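Homospermidine synthase (Legionella pneumophila subsp. pneumophila str. Philadelphia 1, PDB 2PH5) binds NAD and probably catalyses the formation of the polyamine homospermidine. Local coordinates at residues D209-Y214 / G355-G360; L102-G107 / D146-T151; V202-E207 / V276-P281. One frame throughout, in Å; residues are numbered along the deposited sequence.

The three contacts show how local packing and hydrogen bonding are arranged inside two regions of one chain. Interaction 2 stands apart, in the Rossmann-type NADP-binding region; its nearest atoms lie about 22 Å from interaction 1 and about 23 Å from interaction 3. The latter two share strand 202-213 within the saccharopine dehydrogenase C-terminal region, and their centres are 16 Å apart. Interaction 1 joins that strand to its neighbour 352-364, whereas interaction 3 lays strand 275-278 across it. They meet where Glu358 OE1 lies 2.7 Å from Thr280 OG1, a probable hydrogen bond. Interaction 1 is the nearer to the cofactor, the side chain of Asp357 being about 9 Å from NAD.

Interaction 1 of 3, residues D209-Y214 / G355-G360; sequences DSQVTY and GCDELG
Asp209 and Asp357 form an antiparallel non-hydrogen-bonded pair with CA atoms 4.4 Å apart, and beyond it Ser210 N donates to Cys356 O at 2.8 Å, almost straight (170°). Ser210 then substitutes a side chain for a backbone acceptor: with OG turned in between its own N and carbonyl carbon (chi1 64°), the hydroxyl receives Cys356 N, the N-to-OG distance being 2.9 Å. The chains stay close at Gly355, where the absence of a side chain lets its CA come within 3.5 Å of Ser210 O in a CA-H...O contact.

Asp209 and Asp357 extend onto the same face of the sheet, their carboxylate planes inclined by 40°. OD1 of Asp209 closes an Asx turn by accepting Gln211 N, and it also accepts the Gln211 amide, with NE2 2.8 Å from OD1 on the syn side but out of the carboxylate plane. The other oxygen faces its counterpart, Asp209 OD2 to Asp357 OD2 3.3 Å.

That pair is no hydrogen bond; each oxygen has a hydroxyl partner instead, Thr225 at Asp209 OD2 and Thr392 at Asp357 OD2. The facing OD2 atoms are thus each met by a threonine, and the Gln211 amide, bonded to both Asp209 OD1 and Thr392, links the two acidic side chains into one network.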
ATOM      1  N   ASP A 209     -11.017  -6.487   4.698  1.00 22.65           N
ATOM      2  CA  ASP A 209     -11.017  -5.854   6.013  1.00 20.55           C
ATOM      3  C   ASP A 209     -10.931  -4.349   5.821  1.00 21.87           C
ATOM      4  O   ASP A 209      -9.937  -3.839   5.292  1.00 22.04           O
ATOM      5  CB  ASP A 209      -9.798  -6.332   6.814  1.00 21.42           C
ATOM      6  CG  ASP A 209      -9.961  -6.146   8.317  1.00 23.75           C
ATOM      7  OD1 ASP A 209     -10.525  -5.118   8.757  1.00 24.19           O
ATOM      8  OD2 ASP A 209      -9.501  -7.034   9.065  1.00 22.54           O
ATOM      9  N   SER A 210     -11.971  -3.642   6.258  1.00 21.82           N
ATOM     10  CA  SER A 210     -12.017  -2.186   6.142  1.00 20.97           C
ATOM     11  C   SER A 210     -11.931  -1.498   7.507  1.00 22.06           C
ATOM     12  O   SER A 210     -12.231  -0.314   7.627  1.00 22.98           O
ATOM     13  CB  SER A 210     -13.308  -1.744   5.431  1.00 19.15           C
ATOM     14  OG  SER A 210     -14.467  -2.079   6.177  1.00 20.19           O
ATOM     15  N   GLN A 211     -11.525  -2.226   8.541  1.00 22.23           N
ATOM     16  CA  GLN A 211     -11.432  -1.611   9.859  1.00 23.29           C
ATOM     17  C   GLN A 211     -10.325  -0.554   9.895  1.00 24.21           C
ATOM     18  O   GLN A 211      -9.169  -0.858   9.612  1.00 26.56           O
ATOM     19  CB  GLN A 211     -11.207  -2.691  10.929  1.00 19.85           C
ATOM     20  CG  GLN A 211     -12.332  -3.743  10.918  1.00 19.50           C
ATOM     21  CD  GLN A 211     -12.078  -4.930  11.826  1.00 21.66           C
ATOM     22  OE1 GLN A 211     -12.352  -4.882  13.039  1.00 20.75           O
ATOM     23  NE2 GLN A 211     -11.545  -6.012  11.247  1.00 17.74           N
ATOM     24  N   VAL A 212     -10.699   0.690  10.198  1.00 23.69           N
ATOM     25  CA  VAL A 212      -9.739   1.788  10.292  1.00 24.81           C
ATOM     26  C   VAL A 212      -9.497   2.090  11.764  1.00 25.98           C
ATOM     27  O   VAL A 212     -10.265   1.655  12.622  1.00 26.64           O
ATOM     28  CB  VAL A 212     -10.237   3.079   9.604  1.00 25.23           C
ATOM     29  CG1 VAL A 212     -10.272   2.879   8.105  1.00 24.79           C
ATOM     30  CG2 VAL A 212     -11.603   3.469  10.141  1.00 25.69           C
ATOM     31  N   THR A 213      -8.456   2.864  12.056  1.00 25.65           N
ATOM     32  CA  THR A 213      -8.115   3.139  13.444  1.00 27.46           C
ATOM     33  C   THR A 213      -7.654   4.545  13.793  1.00 28.28           C
ATOM     34  O   THR A 213      -7.431   5.387  12.926  1.00 29.50           O
ATOM     35  CB  THR A 213      -6.984   2.234  13.892  1.00 28.17           C
ATOM     36  OG1 THR A 213      -5.840   2.507  13.079  1.00 27.82           O
ATOM     37  CG2 THR A 213      -7.366   0.770  13.754  1.00 28.55           C
ATOM     38  N   TYR A 214      -7.491   4.763  15.096  1.00 27.44           N
ATOM     39  CA  TYR A 214      -7.014   6.019  15.643  1.00 25.67           C
ATOM     40  C   TYR A 214      -6.319   5.732  16.981  1.00 25.56           C
ATOM     41  O   TYR A 214      -6.854   5.030  17.834  1.00 22.99           O
ATOM     42  CB  TYR A 214      -8.171   6.997  15.861  1.00 25.61           C
ATOM     43  CG  TYR A 214      -7.712   8.263  16.541  1.00 27.34           C
ATOM     44  CD1 TYR A 214      -7.074   9.284  15.819  1.00 28.20           C
ATOM     45  CD2 TYR A 214      -7.812   8.400  17.924  1.00 26.76           C
ATOM     46  CE1 TYR A 214      -6.539  10.404  16.471  1.00 26.10           C
ATOM     47  CE2 TYR A 214      -7.283   9.506  18.577  1.00 27.63           C
ATOM     48  CZ  TYR A 214      -6.645  10.498  17.850  1.00 27.77           C
ATOM     49  OH  TYR A 214      -6.078  11.546  18.522  1.00 29.43           O
ATOM     50  N   GLY A 355     -15.519   0.699  10.353  1.00 26.25           N
ATOM     51  CA  GLY A 355     -15.196  -0.381   9.436  1.00 28.68           C
ATOM     52  C   GLY A 355     -15.796  -1.742   9.719  1.00 28.62           C
ATOM     53  O   GLY A 355     -16.481  -1.951  10.719  1.00 27.80           O
ATOM     54  N   CYS A 356     -15.526  -2.683   8.827  1.00 28.81           N
ATOM     55  CA  CYS A 356     -16.056  -4.018   8.981  1.00 31.17           C
ATOM     56  C   CYS A 356     -15.181  -5.049   8.282  1.00 29.31           C
ATOM     57  O   CYS A 356     -14.259  -4.707   7.538  1.00 27.56           O
ATOM     58  CB  CYS A 356     -17.480  -4.076   8.426  1.00 33.71           C
ATOM     59  SG  CYS A 356     -17.588  -3.741   6.673  1.00 47.37           S
ATOM     60  N   ASP A 357     -15.473  -6.317   8.529  1.00 27.51           N
ATOM     61  CA  ASP A 357     -14.705  -7.387   7.930  1.00 26.17           C
ATOM     62  C   ASP A 357     -15.644  -8.256   7.100  1.00 24.86           C
ATOM     63  O   ASP A 357     -16.562  -8.877   7.644  1.00 23.58           O
ATOM     64  CB  ASP A 357     -14.042  -8.222   9.028  1.00 27.09           C
ATOM     65  CG  ASP A 357     -12.931  -9.111   8.499  1.00 28.88           C
ATOM     66  OD1 ASP A 357     -13.067  -9.615   7.362  1.00 27.30           O
ATOM     67  OD2 ASP A 357     -11.933  -9.314   9.224  1.00 29.75           O
ATOM     68  N   GLU A 358     -15.432  -8.273   5.783  1.00 21.80           N
ATOM     69  CA  GLU A 358     -16.259  -9.083   4.893  1.00 19.88           C
ATOM     70  C   GLU A 358     -15.553 -10.358   4.521  1.00 17.80           C
ATOM     71  O   GLU A 358     -14.767 -10.381   3.582  1.00 16.58           O
ATOM     72  CB  GLU A 358     -16.600  -8.356   3.595  1.00 21.13           C
ATOM     73  CG  GLU A 358     -17.814  -7.497   3.693  1.00 26.10           C
ATOM     74  CD  GLU A 358     -18.576  -7.387   2.381  1.00 27.38           C
ATOM     75  OE1 GLU A 358     -17.942  -7.162   1.312  1.00 24.38           O
ATOM     76  OE2 GLU A 358     -19.820  -7.514   2.438  1.00 27.16           O
ATOM     77  N   LEU A 359     -15.839 -11.420   5.258  1.00 18.09           N
ATOM     78  CA  LEU A 359     -15.234 -12.714   4.998  1.00 18.66           C
ATOM     79  C   LEU A 359     -16.252 -13.605   4.303  1.00 17.37           C
ATOM     80  O   LEU A 359     -17.390 -13.713   4.753  1.00 18.06           O
ATOM     81  CB  LEU A 359     -14.797 -13.367   6.308  1.00 16.37           C
ATOM     82  CG  LEU A 359     -14.352 -14.827   6.182  1.00 15.47           C
ATOM     83  CD1 LEU A 359     -13.145 -14.900   5.264  1.00  9.97           C
ATOM     84  CD2 LEU A 359     -14.011 -15.400   7.573  1.00 14.21           C
ATOM     85  N   GLY A 360     -15.849 -14.231   3.204  1.00 16.03           N
ATOM     86  CA  GLY A 360     -16.765 -15.098   2.493  1.00 18.24           C
ATOM     87  C   GLY A 360     -16.106 -15.839   1.349  1.00 19.79           C
ATOM     88  O   GLY A 360     -14.896 -15.736   1.151  1.00 21.27           O
TER

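Interaction 2 of 3, residues L102-G107 / D146-T151; sequences LCNQKG and DKTQKT
Asn104, on the last turn of helix 96-106, reaches out to the loop at Gln149 and Lys150 and there uses a single oxygen twice. With CG anti to the backbone N (chi1 180°), its amide reaches the loop, and OD1 accepts two consecutive backbone N-H groups. The two donors arrive from different directions. Lys150 N lies in the carbonyl plane, 3.3 Å from Asn104 OD1, whereas Gln149 N, closer at 2.9 Å from Asn104 OD1, stands above that plane, 43° out of it. The two bonds should restrain rotation of the amide, and the loop in turn has two successive peptide groups tied to the helix.

Thr148 crosses the same asparagine at an angle. Its methyl carbon CG2 rests 3.7 Å from Asn104 CB, and its CB is 3.5 Å from Asn104 CG, so the aliphatic side of the threonine supports the base of the amide while the backbone just beyond it supplies the donors.

The side chain of Lys150 forms a second cluster, against Gly107. A bend at chi2 (-65°) carries the otherwise extended chain along Gly107, with CG 3.7 Å from Gly107 C and CE 3.2 Å from Gly107 O. Gly107 itself ends the helix in a Schellman motif, adopting positive phi, and its N bonds to Asn104 O. The ammonium group continues past it toward Asp412, with which it makes a long, weak ion pair.

The contact thus ties the C-terminal end of helix 96-106 to the loop between helix 134-142 and strand 152-153, at the surface of the Rossmann-type NADP-binding region. Thr148 also touches strand 415-416, Lys150 touches strand 109-112, and Gly107 is hydrogen-bonded through its backbone to Asn84.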
ATOM      1  N   LEU A 102      -2.219 -37.086  22.930  1.00 25.09           N
ATOM      2  CA  LEU A 102      -2.330 -36.962  24.375  1.00 26.14           C
ATOM      3  C   LEU A 102      -3.783 -36.872  24.822  1.00 26.09           C
ATOM      4  O   LEU A 102      -4.183 -37.536  25.779  1.00 26.29           O
ATOM      5  CB  LEU A 102      -1.575 -35.725  24.866  1.00 26.31           C
ATOM      6  CG  LEU A 102      -1.717 -35.411  26.366  1.00 28.84           C
ATOM      7  CD1 LEU A 102      -1.228 -36.594  27.206  1.00 25.41           C
ATOM      8  CD2 LEU A 102      -0.912 -34.157  26.700  1.00 29.97           C
ATOM      9  N   CYS A 103      -4.568 -36.048  24.137  1.00 25.75           N
ATOM     10  CA  CYS A 103      -5.968 -35.898  24.494  1.00 27.15           C
ATOM     11  C   CYS A 103      -6.703 -37.220  24.408  1.00 28.48           C
ATOM     12  O   CYS A 103      -7.506 -37.554  25.286  1.00 28.22           O
ATOM     13  CB  CYS A 103      -6.654 -34.877  23.591  1.00 26.22           C
ATOM     14  SG  CYS A 103      -6.328 -33.166  24.045  1.00 28.43           S
ATOM     15  N   ASN A 104      -6.432 -37.971  23.345  1.00 29.51           N
ATOM     16  CA  ASN A 104      -7.075 -39.265  23.158  1.00 32.43           C
ATOM     17  C   ASN A 104      -6.775 -40.183  24.340  1.00 32.54           C
ATOM     18  O   ASN A 104      -7.674 -40.818  24.894  1.00 32.37           O
ATOM     19  CB  ASN A 104      -6.591 -39.922  21.865  1.00 33.87           C
ATOM     20  CG  ASN A 104      -7.234 -41.272  21.628  1.00 36.06           C
ATOM     21  OD1 ASN A 104      -8.455 -41.371  21.449  1.00 34.75           O
ATOM     22  ND2 ASN A 104      -6.418 -42.324  21.633  1.00 33.96           N
ATOM     23  N   GLN A 105      -5.501 -40.239  24.717  1.00 33.15           N
ATOM     24  CA  GLN A 105      -5.052 -41.064  25.830  1.00 33.25           C
ATOM     25  C   GLN A 105      -5.813 -40.687  27.091  1.00 32.53           C
ATOM     26  O   GLN A 105      -6.173 -41.540  27.899  1.00 32.33           O
ATOM     27  CB  GLN A 105      -3.547 -40.859  26.060  1.00 36.49           C
ATOM     28  CG  GLN A 105      -2.661 -41.287  24.890  1.00 41.46           C
ATOM     29  CD  GLN A 105      -1.200 -40.850  25.030  1.00 45.92           C
ATOM     30  OE1 GLN A 105      -0.338 -41.285  24.259  1.00 46.28           O
ATOM     31  NE2 GLN A 105      -0.920 -39.984  26.005  1.00 45.94           N
ATOM     32  N   LYS A 106      -6.057 -39.393  27.251  1.00 31.36           N
ATOM     33  CA  LYS A 106      -6.755 -38.898  28.425  1.00 28.50           C
ATOM     34  C   LYS A 106      -8.266 -38.938  28.258  1.00 27.94           C
ATOM     35  O   LYS A 106      -9.010 -38.649  29.196  1.00 27.37           O
ATOM     36  CB  LYS A 106      -6.289 -37.473  28.720  1.00 30.46           C
ATOM     37  CG  LYS A 106      -5.284 -37.357  29.862  1.00 32.63           C
ATOM     38  CD  LYS A 106      -4.095 -38.301  29.743  1.00 33.81           C
ATOM     39  CE  LYS A 106      -3.228 -38.199  30.989  1.00 34.36           C
ATOM     40  NZ  LYS A 106      -4.072 -38.381  32.204  1.00 34.21           N
ATOM     41  N   GLY A 107      -8.712 -39.312  27.063  1.00 26.43           N
ATOM     42  CA  GLY A 107     -10.133 -39.368  26.790  1.00 25.32           C
ATOM     43  C   GLY A 107     -10.760 -37.982  26.739  1.00 25.35           C
ATOM     44  O   GLY A 107     -11.969 -37.842  26.937  1.00 25.96           O
ATOM     45  N   ASP A 146      -7.803 -43.430  11.743  1.00 73.95           N
ATOM     46  CA  ASP A 146      -8.273 -44.617  12.454  1.00 74.83           C
ATOM     47  C   ASP A 146      -7.289 -45.086  13.530  1.00 73.70           C
ATOM     48  O   ASP A 146      -6.881 -46.247  13.549  1.00 74.59           O
ATOM     49  CB  ASP A 146      -8.545 -45.750  11.445  1.00 78.19           C
ATOM     50  CG  ASP A 146      -9.123 -47.008  12.097  1.00 80.92           C
ATOM     51  OD1 ASP A 146     -10.118 -46.899  12.854  1.00 82.50           O
ATOM     52  OD2 ASP A 146      -8.589 -48.112  11.842  1.00 81.18           O
ATOM     53  N   LYS A 147      -6.906 -44.177  14.421  1.00 71.74           N
ATOM     54  CA  LYS A 147      -5.990 -44.508  15.513  1.00 70.02           C
ATOM     55  C   LYS A 147      -6.533 -44.001  16.847  1.00 67.14           C
ATOM     56  O   LYS A 147      -6.354 -44.636  17.888  1.00 67.03           O
ATOM     57  CB  LYS A 147      -4.597 -43.914  15.264  1.00 71.93           C
ATOM     58  CG  LYS A 147      -3.659 -44.802  14.443  1.00 73.38           C
ATOM     59  CD  LYS A 147      -4.154 -45.022  13.025  1.00 74.54           C
ATOM     60  CE  LYS A 147      -3.258 -46.002  12.279  1.00 75.99           C
ATOM     61  NZ  LYS A 147      -3.741 -46.266  10.893  1.00 75.82           N
ATOM     62  N   THR A 148      -7.196 -42.850  16.808  1.00 63.11           N
ATOM     63  CA  THR A 148      -7.771 -42.267  18.010  1.00 58.67           C
ATOM     64  C   THR A 148      -9.284 -42.414  17.957  1.00 56.10           C
ATOM     65  O   THR A 148      -9.862 -42.553  16.880  1.00 55.27           O
ATOM     66  CB  THR A 148      -7.414 -40.783  18.133  1.00 58.68           C
ATOM     67  OG1 THR A 148      -7.848 -40.086  16.960  1.00 58.07           O
ATOM     68  CG2 THR A 148      -5.911 -40.618  18.286  1.00 58.73           C
ATOM     69  N   GLN A 149      -9.916 -42.382  19.125  1.00 53.12           N
ATOM     70  CA  GLN A 149     -11.360 -42.524  19.237  1.00 51.37           C
ATOM     71  C   GLN A 149     -12.011 -41.171  19.510  1.00 49.11           C
ATOM     72  O   GLN A 149     -12.969 -40.779  18.837  1.00 49.82           O
ATOM     73  CB  GLN A 149     -11.689 -43.504  20.370  1.00 54.09           C
ATOM     74  CG  GLN A 149     -12.820 -44.492  20.075  1.00 58.04           C
ATOM     75  CD  GLN A 149     -14.169 -44.054  20.630  1.00 59.79           C
ATOM     76  OE1 GLN A 149     -14.326 -43.859  21.841  1.00 59.88           O
ATOM     77  NE2 GLN A 149     -15.152 -43.904  19.747  1.00 60.24           N
ATOM     78  N   LYS A 150     -11.478 -40.460  20.499  1.00 45.49           N
ATOM     79  CA  LYS A 150     -11.993 -39.148  20.887  1.00 40.03           C
ATOM     80  C   LYS A 150     -11.928 -38.123  19.757  1.00 36.86           C
ATOM     81  O   LYS A 150     -10.977 -38.104  18.976  1.00 36.06           O
ATOM     82  CB  LYS A 150     -11.237 -38.655  22.122  1.00 39.84           C
ATOM     83  CG  LYS A 150     -11.763 -39.258  23.410  1.00 37.10           C
ATOM     84  CD  LYS A 150     -13.181 -38.784  23.629  1.00 36.73           C
ATOM     85  CE  LYS A 150     -13.824 -39.430  24.817  1.00 38.54           C
ATOM     86  NZ  LYS A 150     -15.211 -38.911  24.943  1.00 39.56           N
ATOM     87  N   THR A 151     -12.950 -37.277  19.677  1.00 32.52           N
ATOM     88  CA  THR A 151     -13.032 -36.267  18.625  1.00 29.97           C
ATOM     89  C   THR A 151     -11.988 -35.157  18.738  1.00 29.62           C
ATOM     90  O   THR A 151     -11.731 -34.622  19.817  1.00 27.84           O
ATOM     91  CB  THR A 151     -14.438 -35.623  18.587  1.00 28.44           C
ATOM     92  OG1 THR A 151     -15.409 -36.635  18.315  1.00 29.06           O
ATOM     93  CG2 THR A 151     -14.518 -34.554  17.506  1.00 26.06           C
TER

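Interaction 3 of 3, residues V202-E207 / V276-P281; sequences VIHVAE and VRSWTP
His204 and Ser278 supply the polar link of this buried contact, with ND1 3.2 Å from Ser278 OG in a hydrogen bond that either group could donate. Ser278 sends its hydroxyl toward strand 202-207, OG being anti to the backbone N (chi1 -169°), while His204 has CG beside its own N, which brings the imidazole edge round to the serine. Arg277 O sits at the same ring's edge, in its plane, 3.6 Å from His204 CE1; the ring also meets that of His318.

Van der Waals contact centres on Ala206. Its methyl carbon CB rests against two oxygens of the crossing segment, 3.4 Å from Ser278 OG and 3.5 Å from Trp279 O. The nearest CA atoms, of Ala206 and Thr280, are 6.6 Å apart, consistent with a small residue at the crossing.

Ionic interactions belong to the far side of segment 276-281. Arg277 points away from strand 202-207 and forms salt bridges with Glu338 of the second subunit and with Glu456 of its own chain.

The strand axes approach to 9.0 Å at an angle of 80°, the nearly orthogonal packing of one sheet layer on another. Strand 275-278, paired with 286-289, crosses one face of the mixed sheet, and Ile203, Val205 and Glu207 on the alternate side meet helix 158-176: a sheet sandwiched between this strand and helix 158-176 in the C-terminal alpha-beta region of this saccharopine dehydrogenase relative.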
ATOM      1  N   VAL A 202     -14.050 -21.919 -10.488  1.00 25.48           N
ATOM      2  CA  VAL A 202     -13.121 -21.380  -9.512  1.00 24.99           C
ATOM      3  C   VAL A 202     -13.826 -20.849  -8.263  1.00 25.59           C
ATOM      4  O   VAL A 202     -14.882 -20.215  -8.345  1.00 26.35           O
ATOM      5  CB  VAL A 202     -12.244 -20.257 -10.153  1.00 25.70           C
ATOM      6  CG1 VAL A 202     -13.122 -19.265 -10.876  1.00 27.71           C
ATOM      7  CG2 VAL A 202     -11.411 -19.542  -9.092  1.00 25.98           C
ATOM      8  N   ILE A 203     -13.229 -21.134  -7.108  1.00 23.73           N
ATOM      9  CA  ILE A 203     -13.743 -20.700  -5.816  1.00 21.67           C
ATOM     10  C   ILE A 203     -12.697 -19.832  -5.118  1.00 20.94           C
ATOM     11  O   ILE A 203     -11.545 -20.235  -4.975  1.00 20.02           O
ATOM     12  CB  ILE A 203     -14.031 -21.898  -4.878  1.00 22.54           C
ATOM     13  CG1 ILE A 203     -15.195 -22.744  -5.401  1.00 23.24           C
ATOM     14  CG2 ILE A 203     -14.341 -21.388  -3.480  1.00 21.09           C
ATOM     15  CD1 ILE A 203     -15.596 -23.878  -4.449  1.00 22.23           C
ATOM     16  N   HIS A 204     -13.096 -18.643  -4.681  1.00 21.31           N
ATOM     17  CA  HIS A 204     -12.181 -17.756  -3.970  1.00 21.10           C
ATOM     18  C   HIS A 204     -12.657 -17.574  -2.537  1.00 21.04           C
ATOM     19  O   HIS A 204     -13.857 -17.630  -2.254  1.00 20.66           O
ATOM     20  CB  HIS A 204     -12.145 -16.347  -4.585  1.00 19.46           C
ATOM     21  CG  HIS A 204     -11.350 -16.238  -5.849  1.00 19.92           C
ATOM     22  ND1 HIS A 204     -11.324 -15.087  -6.608  1.00 16.76           N
ATOM     23  CD2 HIS A 204     -10.565 -17.130  -6.496  1.00 18.90           C
ATOM     24  CE1 HIS A 204     -10.560 -15.274  -7.668  1.00 17.40           C
ATOM     25  NE2 HIS A 204     -10.087 -16.507  -7.625  1.00 22.37           N
ATOM     26  N   VAL A 205     -11.705 -17.374  -1.637  1.00 19.77           N
ATOM     27  CA  VAL A 205     -12.021 -17.058  -0.260  1.00 18.84           C
ATOM     28  C   VAL A 205     -11.739 -15.572  -0.395  1.00 18.28           C
ATOM     29  O   VAL A 205     -10.579 -15.150  -0.418  1.00 19.14           O
ATOM     30  CB  VAL A 205     -11.039 -17.700   0.749  1.00 20.16           C
ATOM     31  CG1 VAL A 205     -11.367 -17.222   2.159  1.00 17.90           C
ATOM     32  CG2 VAL A 205     -11.148 -19.231   0.684  1.00 19.62           C
ATOM     33  N   ALA A 206     -12.805 -14.797  -0.575  1.00 17.82           N
ATOM     34  CA  ALA A 206     -12.681 -13.360  -0.766  1.00 18.65           C
ATOM     35  C   ALA A 206     -13.029 -12.612   0.510  1.00 20.25           C
ATOM     36  O   ALA A 206     -14.162 -12.667   0.991  1.00 22.17           O
ATOM     37  CB  ALA A 206     -13.580 -12.912  -1.909  1.00 17.11           C
ATOM     38  N   GLU A 207     -12.036 -11.922   1.059  1.00 20.44           N
ATOM     39  CA  GLU A 207     -12.215 -11.169   2.290  1.00 21.74           C
ATOM     40  C   GLU A 207     -11.664  -9.769   2.121  1.00 21.58           C
ATOM     41  O   GLU A 207     -10.652  -9.559   1.449  1.00 18.77           O
ATOM     42  CB  GLU A 207     -11.503 -11.858   3.462  1.00 20.13           C
ATOM     43  CG  GLU A 207     -11.595 -11.110   4.789  1.00 22.91           C
ATOM     44  CD  GLU A 207     -10.829 -11.796   5.916  1.00 27.68           C
ATOM     45  OE1 GLU A 207     -10.395 -12.955   5.725  1.00 28.85           O
ATOM     46  OE2 GLU A 207     -10.668 -11.182   7.000  1.00 27.24           O
ATOM     47  N   VAL A 276      -4.594 -10.857  -7.051  1.00 22.65           N
ATOM     48  CA  VAL A 276      -5.607 -11.535  -7.843  1.00 19.79           C
ATOM     49  C   VAL A 276      -6.876 -10.689  -7.817  1.00 20.50           C
ATOM     50  O   VAL A 276      -7.168 -10.014  -6.829  1.00 21.78           O
ATOM     51  CB  VAL A 276      -5.925 -12.937  -7.285  1.00 20.09           C
ATOM     52  CG1 VAL A 276      -4.869 -13.947  -7.740  1.00 18.78           C
ATOM     53  CG2 VAL A 276      -5.978 -12.875  -5.777  1.00 19.42           C
ATOM     54  N   ARG A 277      -7.613 -10.732  -8.920  1.00 18.62           N
ATOM     55  CA  ARG A 277      -8.856  -9.991  -9.080  1.00 18.01           C
ATOM     56  C   ARG A 277     -10.024 -10.791  -8.502  1.00 19.78           C
ATOM     57  O   ARG A 277     -10.309 -11.888  -8.966  1.00 20.28           O
ATOM     58  CB  ARG A 277      -9.120  -9.732 -10.568  1.00 17.16           C
ATOM     59  CG  ARG A 277      -8.099  -8.832 -11.251  1.00 16.19           C
ATOM     60  CD  ARG A 277      -8.408  -8.624 -12.734  1.00 14.24           C
ATOM     61  NE  ARG A 277      -7.521  -7.625 -13.324  1.00 17.63           N
ATOM     62  CZ  ARG A 277      -6.321  -7.880 -13.840  1.00 19.21           C
ATOM     63  NH1 ARG A 277      -5.849  -9.121 -13.858  1.00 21.85           N
ATOM     64  NH2 ARG A 277      -5.576  -6.890 -14.312  1.00 13.31           N
ATOM     65  N   SER A 278     -10.696 -10.246  -7.496  1.00 19.67           N
ATOM     66  CA  SER A 278     -11.822 -10.935  -6.898  1.00 19.43           C
ATOM     67  C   SER A 278     -12.987  -9.970  -6.657  1.00 21.92           C
ATOM     68  O   SER A 278     -12.983  -8.841  -7.157  1.00 22.98           O
ATOM     69  CB  SER A 278     -11.388 -11.615  -5.598  1.00 18.47           C
ATOM     70  OG  SER A 278     -12.375 -12.496  -5.112  1.00 10.51           O
ATOM     71  N   TRP A 279     -13.980 -10.397  -5.885  1.00 23.25           N
ATOM     72  CA  TRP A 279     -15.142  -9.550  -5.655  1.00 23.15           C
ATOM     73  C   TRP A 279     -15.745  -9.710  -4.271  1.00 25.66           C
ATOM     74  O   TRP A 279     -15.763 -10.806  -3.709  1.00 26.03           O
ATOM     75  CB  TRP A 279     -16.208  -9.868  -6.698  1.00 23.13           C
ATOM     76  CG  TRP A 279     -17.384  -8.962  -6.649  1.00 24.18           C
ATOM     77  CD1 TRP A 279     -17.529  -7.783  -7.308  1.00 23.53           C
ATOM     78  CD2 TRP A 279     -18.597  -9.168  -5.914  1.00 23.16           C
ATOM     79  NE1 TRP A 279     -18.759  -7.236  -7.040  1.00 25.64           N
ATOM     80  CE2 TRP A 279     -19.439  -8.065  -6.186  1.00 24.78           C
ATOM     81  CE3 TRP A 279     -19.055 -10.176  -5.054  1.00 22.31           C
ATOM     82  CZ2 TRP A 279     -20.720  -7.941  -5.630  1.00 23.48           C
ATOM     83  CZ3 TRP A 279     -20.326 -10.052  -4.503  1.00 23.49           C
ATOM     84  CH2 TRP A 279     -21.143  -8.940  -4.796  1.00 22.82           C
ATOM     85  N   THR A 280     -16.271  -8.606  -3.749  1.00 26.63           N
ATOM     86  CA  THR A 280     -16.894  -8.576  -2.435  1.00 29.24           C
ATOM     87  C   THR A 280     -18.177  -7.743  -2.584  1.00 30.79           C
ATOM     88  O   THR A 280     -18.207  -6.774  -3.335  1.00 32.16           O
ATOM     89  CB  THR A 280     -15.922  -7.938  -1.404  1.00 30.63           C
ATOM     90  OG1 THR A 280     -16.139  -8.518  -0.116  1.00 31.84           O
ATOM     91  CG2 THR A 280     -16.124  -6.425  -1.323  1.00 33.51           C
ATOM     92  N   PRO A 281     -19.257  -8.116  -1.878  1.00 32.50           N
ATOM     93  CA  PRO A 281     -20.517  -7.363  -1.989  1.00 31.33           C
ATOM     94  C   PRO A 281     -20.495  -5.881  -1.590  1.00 31.30           C
ATOM     95  O   PRO A 281     -20.937  -5.027  -2.359  1.00 30.51           O
ATOM     96  CB  PRO A 281     -21.500  -8.202  -1.163  1.00 31.45           C
ATOM     97  CG  PRO A 281     -20.615  -8.921  -0.179  1.00 31.53           C
ATOM     98  CD  PRO A 281     -19.406  -9.291  -0.996  1.00 31.30           C
TER